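Long-range contacts in esterase (Alcaligenes sp., PDB 1QLW), which probably hydrolyses carboxylic esters, as a bacterial enzyme of the alpha/beta-hydrolase fold: residues 204-209 with 296-301; 229-234 with 250-255. All coordinates share one frame; numbering follows the deposited sequence.

Interaction 1 (204-209 with 296-301). With SO4 (sulfate ion), chain D.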
loop_
_atom_site.group_PDB
_atom_site.type_symbol
_atom_site.label_atom_id
_atom_site.label_comp_id
_atom_site.label_asym_id
_atom_site.label_seq_id
_atom_site.Cartn_x
_atom_site.Cartn_y
_atom_site.Cartn_z
ATOM N N SER A 204 1.591 3.210 -17.686
ATOM C CA SER A 204 0.256 3.202 -17.102
ATOM C C SER A 204 -0.608 2.082 -17.638
ATOM O O SER A 204 -0.231 1.329 -18.542
ATOM C CB SER A 204 -0.414 4.552 -17.303
ATOM O OG SER A 204 -0.601 4.765 -18.687
ATOM N N HIS A 205 -1.817 1.963 -17.085
ATOM C CA HIS A 205 -2.704 0.841 -17.354
ATOM C C HIS A 205 -4.156 1.252 -17.240
ATOM O O HIS A 205 -4.564 1.759 -16.199
ATOM C CB HIS A 205 -2.424 -0.277 -16.317
ATOM C CG HIS A 205 -3.158 -1.561 -16.533
ATOM N ND1 HIS A 205 -3.601 -2.314 -15.460
ATOM C CD2 HIS A 205 -3.494 -2.206 -17.672
ATOM C CE1 HIS A 205 -4.189 -3.380 -16.005
ATOM N NE2 HIS A 205 -4.136 -3.365 -17.327
ATOM N N SER A 206 -4.971 1.011 -18.266
ATOM C CA SER A 206 -6.424 1.084 -18.125
ATOM C C SER A 206 -6.954 2.408 -17.624
ATOM O O SER A 206 -6.760 3.378 -18.361
ATOM C CB SER A 206 -6.860 -0.115 -17.277
ATOM O OG SER A 206 -8.205 -0.448 -17.596
ATOM N N GLN A 207 -7.585 2.527 -16.457
ATOM C CA GLN A 207 -8.027 3.832 -15.946
ATOM C C GLN A 207 -6.923 4.877 -15.952
ATOM O O GLN A 207 -7.189 6.059 -16.186
ATOM C CB GLN A 207 -8.478 3.605 -14.496
ATOM C CG GLN A 207 -8.809 4.859 -13.695
ATOM C CD GLN A 207 -8.991 4.412 -12.261
ATOM O OE1 GLN A 207 -8.000 4.239 -11.534
ATOM N NE2 GLN A 207 -10.211 4.147 -11.843
ATOM N N SER A 208 -5.691 4.490 -15.631
ATOM C CA SER A 208 -4.591 5.453 -15.618
ATOM C C SER A 208 -3.924 5.561 -16.977
ATOM O O SER A 208 -2.967 6.336 -17.113
ATOM C CB SER A 208 -3.535 5.130 -14.570
ATOM O OG SER A 208 -2.893 3.914 -14.927
ATOM N N GLY A 209 -4.423 4.851 -17.982
ATOM C CA GLY A 209 -3.846 4.908 -19.313
ATOM C C GLY A 209 -3.634 6.322 -19.805
ATOM O O GLY A 209 -2.578 6.641 -20.360
ATOM N N ASN A 296 -3.436 -12.941 -24.481
ATOM C CA ASN A 296 -3.239 -12.037 -23.355
ATOM C C ASN A 296 -4.540 -11.367 -22.940
ATOM O O ASN A 296 -5.338 -10.937 -23.753
ATOM C CB ASN A 296 -2.164 -10.992 -23.637
ATOM C CG ASN A 296 -0.779 -11.582 -23.499
ATOM O OD1 ASN A 296 -0.139 -11.925 -24.496
ATOM N ND2 ASN A 296 -0.340 -11.706 -22.241
ATOM N N SER A 297 -4.665 -11.281 -21.609
ATOM C CA SER A 297 -5.805 -10.629 -20.997
ATOM C C SER A 297 -5.501 -9.149 -20.795
ATOM O O SER A 297 -4.403 -8.650 -21.077
ATOM C CB SER A 297 -6.108 -11.269 -19.645
ATOM O OG SER A 297 -5.164 -10.891 -18.645
ATOM N N HIS A 298 -6.467 -8.447 -20.194
ATOM C CA HIS A 298 -6.199 -7.061 -19.807
ATOM C C HIS A 298 -5.115 -6.957 -18.736
ATOM O O HIS A 298 -4.427 -5.946 -18.638
ATOM C CB HIS A 298 -7.498 -6.468 -19.263
ATOM C CG HIS A 298 -7.413 -5.046 -18.851
ATOM N ND1 HIS A 298 -7.060 -4.030 -19.720
ATOM C CD2 HIS A 298 -7.647 -4.446 -17.661
ATOM C CE1 HIS A 298 -7.072 -2.882 -19.057
ATOM N NE2 HIS A 298 -7.471 -3.103 -17.809
ATOM N N MET A 299 -4.983 -7.999 -17.920
ATOM C CA MET A 299 -3.995 -8.059 -16.857
ATOM C C MET A 299 -2.706 -8.688 -17.368
ATOM O O MET A 299 -2.115 -9.572 -16.731
ATOM C CB MET A 299 -4.561 -8.825 -15.662
ATOM C CG MET A 299 -5.796 -8.205 -15.051
ATOM S SD MET A 299 -5.598 -6.550 -14.412
ATOM C CE MET A 299 -4.354 -6.794 -13.152
ATOM N N MET A 300 -2.207 -8.181 -18.500
ATOM C CA MET A 300 -1.110 -8.867 -19.195
ATOM C C MET A 300 0.193 -8.864 -18.401
ATOM O O MET A 300 1.044 -9.729 -18.616
ATOM C CB MET A 300 -0.921 -8.307 -20.594
ATOM C CG MET A 300 -0.428 -6.869 -20.595
ATOM S SD MET A 300 -0.217 -6.240 -22.288
ATOM C CE MET A 300 -1.948 -6.136 -22.779
ATOM N N MET A 301 0.373 -7.909 -17.489
ATOM C CA MET A 301 1.529 -7.888 -16.604
ATOM C C MET A 301 1.505 -9.027 -15.591
ATOM O O MET A 301 2.524 -9.322 -14.963
ATOM C CB MET A 301 1.684 -6.546 -15.895
ATOM C CG MET A 301 0.656 -6.206 -14.831
ATOM S SD MET A 301 -1.053 -6.005 -15.392
ATOM C CE MET A 301 -0.857 -4.482 -16.357
HETATM S S SO4 D . -11.142 2.193 -17.399
HETATM O O1 SO4 D . -12.553 1.817 -17.800
HETATM O O2 SO4 D . -10.218 1.328 -18.230
HETATM O O3 SO4 D . -10.989 1.895 -15.942
HETATM O O4 SO4 D . -10.866 3.610 -17.746
#
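At the nucleophile elbow of an alpha/beta-hydrolase fold, Ser206 just beyond strand 200-205 faces His298, which is carried by the loop between strand 283-287 and helix 306-319. Ser206 has a positive phi, and the chain turns back at once through the bonds Ser208 N to His205 O and Gly209 N to Ser206 O, leaving the hydroxyl at the tip of a tight bend. The first torsion of Ser206 (chi1 -154°) swings OG away from the backbone N, to 2.8 Å from His298 NE2, at the edge of the imidazole and near its plane. His298 ND1, the other ring nitrogen, is hydrogen-bonded to Glu230 OE1. Ser206 OG is hydrogen-bonded to sulfate O2 (2.8 Å); this ion, probably left from crystallisation, is held by Arg265 as well.

His205 lies across one face of His298 as an offset stack, the planes inclined by 26°, with His205 NE2 3.3 Å above the His298 plane and toward its rim. That same NE2 donates to the backbone O of His298 (2.9 Å, N-H...O angle 149°) from a position tilted out of the carbonyl plane, so ring and main chain of His298 are both engaged by one neighbour. Met301, bent at both its second and third torsions, folds CE back over the opposite side of His205 from Ser206 CB, 3.5 Å from the ring centroid in a CH-pi contact. Met299 SD meets the edge of His205, 3.8 Å from CE1. Contacts on both faces and at the edge should restrict rotation of the His205 ring, which probably helps position His298. Just before His298, Ser297 makes an ST turn, its OG accepting from Met299 N. Elbow serine, loop histidine and the acid Glu230 are arranged as in the catalytic triad of alpha/beta-hydrolases, consistent with that role here.

Interaction 2 (229-234 with 250-255); sequences VEPGEC and VVFGDH
Val229 and Val251 form a parallel beta bridge, CA atoms 4.8 Å apart, and Glu230 N extends the pairing by donating to Val251 O (2.8 Å, 156°). The segments take in the C-terminal ends of neighbouring strands 223-229 and 248-252 and the loops that follow, in the central sheet of the alpha/beta-hydrolase fold, where active-site loops leave the strands. Beyond Val229 the chain departs from the strand at Glu230, whose backbone is in the left-handed region. The Glu230 side chain runs out past Phe252: chi1 of -64° sets CG 3.7 Å from Phe252 CD2, and the extended chain beyond carries OE2 on to Gly253 N. The carboxylate is then held from two directions. OE2 accepts from Gly253 N (2.7 Å, 160°) through its anti lone pair, while OE1 forms a salt bridge with Arg146; these bonds hold the carboxylate in place.

Glu230 CA lies over one face of Phe252 in a CH-pi contact, offset toward the rim, and Pro231 CD comes within 4.0 Å of CE1 on the same ring. Helix 263-278 packs against Phe252 through Leu266 and Cys269. Pro231 CD also packs against Val250 CG1 at 3.8 Å. Farther along, Cys234 SG, disulfide-bonded to Cys269, sits 4.3 Å from Val250 CG2.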
loop_
_atom_site.group_PDB
_atom_site.type_symbol
_atom_site.label_atom_id
_atom_site.label_comp_id
_atom_site.label_asym_id
_atom_site.label_seq_id
_atom_site.Cartn_x
_atom_site.Cartn_y
_atom_site.Cartn_z
ATOM N N VAL A 229 -0.621 0.581 -21.262
ATOM C CA VAL A 229 -1.155 -0.763 -21.444
ATOM C C VAL A 229 -2.677 -0.721 -21.424
ATOM O O VAL A 229 -3.260 -0.355 -20.385
ATOM C CB VAL A 229 -0.616 -1.702 -20.354
ATOM C CG1 VAL A 229 -1.210 -3.082 -20.556
ATOM C CG2 VAL A 229 0.901 -1.726 -20.399
ATOM N N GLU A 230 -3.296 -1.023 -22.558
ATOM C CA GLU A 230 -4.746 -1.054 -22.679
ATOM C C GLU A 230 -5.428 0.115 -21.989
ATOM O O GLU A 230 -6.236 -0.060 -21.067
ATOM C CB GLU A 230 -5.338 -2.378 -22.228
ATOM C CG GLU A 230 -4.877 -3.516 -23.129
ATOM C CD GLU A 230 -5.701 -4.762 -23.062
ATOM O OE1 GLU A 230 -6.622 -4.874 -22.217
ATOM O OE2 GLU A 230 -5.417 -5.675 -23.888
ATOM N N PRO A 231 -5.118 1.322 -22.412
ATOM C CA PRO A 231 -5.738 2.498 -21.827
ATOM C C PRO A 231 -7.239 2.529 -22.030
ATOM O O PRO A 231 -7.764 2.164 -23.092
ATOM C CB PRO A 231 -5.053 3.676 -22.533
ATOM C CG PRO A 231 -4.614 3.096 -23.844
ATOM C CD PRO A 231 -4.220 1.688 -23.527
ATOM N N GLY A 232 -7.935 3.060 -21.016
ATOM C CA GLY A 232 -9.369 3.294 -21.127
ATOM C C GLY A 232 -9.649 4.382 -22.150
ATOM O O GLY A 232 -10.663 4.318 -22.856
ATOM N N GLU A 233 -8.755 5.358 -22.224
ATOM C CA GLU A 233 -8.826 6.406 -23.231
ATOM C C GLU A 233 -7.412 6.769 -23.674
ATOM O O GLU A 233 -6.510 6.856 -22.854
ATOM C CB GLU A 233 -9.490 7.655 -22.658
ATOM C CG GLU A 233 -10.955 7.577 -22.314
ATOM C CD GLU A 233 -11.889 7.132 -23.415
ATOM O OE1 GLU A 233 -11.628 7.400 -24.605
ATOM O OE2 GLU A 233 -12.928 6.490 -23.132
ATOM N N CYS A 234 -7.245 6.991 -24.975
ATOM C CA CYS A 234 -6.012 7.560 -25.509
ATOM C C CYS A 234 -6.338 9.037 -25.755
ATOM O O CYS A 234 -7.511 9.424 -25.822
ATOM C CB CYS A 234 -5.610 6.863 -26.816
ATOM S SG CYS A 234 -4.700 5.338 -26.668
ATOM N N VAL A 250 1.694 2.096 -27.082
ATOM C CA VAL A 250 0.403 1.665 -26.542
ATOM C C VAL A 250 0.320 0.170 -26.818
ATOM O O VAL A 250 0.545 -0.255 -27.950
ATOM C CB VAL A 250 -0.768 2.444 -27.156
ATOM C CG1 VAL A 250 -2.097 1.865 -26.710
ATOM C CG2 VAL A 250 -0.648 3.930 -26.822
ATOM N N VAL A 251 -0.009 -0.639 -25.810
ATOM C CA VAL A 251 0.009 -2.089 -25.937
ATOM C C VAL A 251 -1.385 -2.663 -25.711
ATOM O O VAL A 251 -2.038 -2.345 -24.712
ATOM C CB VAL A 251 0.975 -2.727 -24.911
ATOM C CG1 VAL A 251 1.100 -4.225 -25.179
ATOM C CG2 VAL A 251 2.341 -2.067 -24.945
ATOM N N PHE A 252 -1.826 -3.526 -26.626
ATOM C CA PHE A 252 -3.094 -4.227 -26.504
ATOM C C PHE A 252 -2.897 -5.735 -26.624
ATOM O O PHE A 252 -2.064 -6.211 -27.399
ATOM C CB PHE A 252 -4.151 -3.783 -27.527
ATOM C CG PHE A 252 -4.870 -2.521 -27.115
ATOM C CD1 PHE A 252 -4.359 -1.260 -27.336
ATOM C CD2 PHE A 252 -6.126 -2.612 -26.522
ATOM C CE1 PHE A 252 -5.051 -0.122 -26.946
ATOM C CE2 PHE A 252 -6.812 -1.482 -26.113
ATOM C CZ PHE A 252 -6.284 -0.224 -26.332
ATOM N N GLY A 253 -3.694 -6.465 -25.853
ATOM C CA GLY A 253 -3.709 -7.898 -25.846
ATOM C C GLY A 253 -4.668 -8.538 -26.824
ATOM O O GLY A 253 -4.869 -8.066 -27.949
ATOM N N ASP A 254 -5.256 -9.650 -26.397
ATOM C CA ASP A 254 -6.109 -10.464 -27.252
ATOM C C ASP A 254 -7.541 -10.529 -26.805
ATOM O O ASP A 254 -7.932 -9.958 -25.774
ATOM C CB ASP A 254 -5.475 -11.852 -27.384
ATOM C CG ASP A 254 -5.768 -12.603 -28.661
ATOM O OD1 ASP A 254 -6.538 -12.141 -29.525
ATOM O OD2 ASP A 254 -5.182 -13.705 -28.796
ATOM N N HIS A 255 -8.370 -11.187 -27.617
ATOM C CA HIS A 255 -9.797 -11.300 -27.401
ATOM C C HIS A 255 -10.441 -9.918 -27.322
ATOM O O HIS A 255 -11.473 -9.729 -26.682
ATOM C CB HIS A 255 -10.190 -12.141 -26.192
ATOM C CG HIS A 255 -9.843 -13.584 -26.335
ATOM N ND1 HIS A 255 -10.650 -14.458 -27.032
ATOM C CD2 HIS A 255 -8.808 -14.310 -25.857
ATOM C CE1 HIS A 255 -10.099 -15.670 -26.992
ATOM N NE2 HIS A 255 -8.980 -15.602 -26.289
#

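Overall arrangement
After the earlier strands of the sheet, the chain runs along strand 200-205 to the elbow at 204-209, then strand 223-229 and the loop 229-234, then strand 248-252 with 250-255, and last the loop 296-301. Interaction 2 closes a short connection between adjacent parallel strands; interaction 1 spans 86 residues and encloses it completely, so the two nest without crossing. They also touch directly: Ser204 O bonds to Val229 N across the sheet, and Met300 packs on Gly253. Three successive strands and the loop before helix 306-319 are thereby joined at one end of the sheet, around the presumed active site.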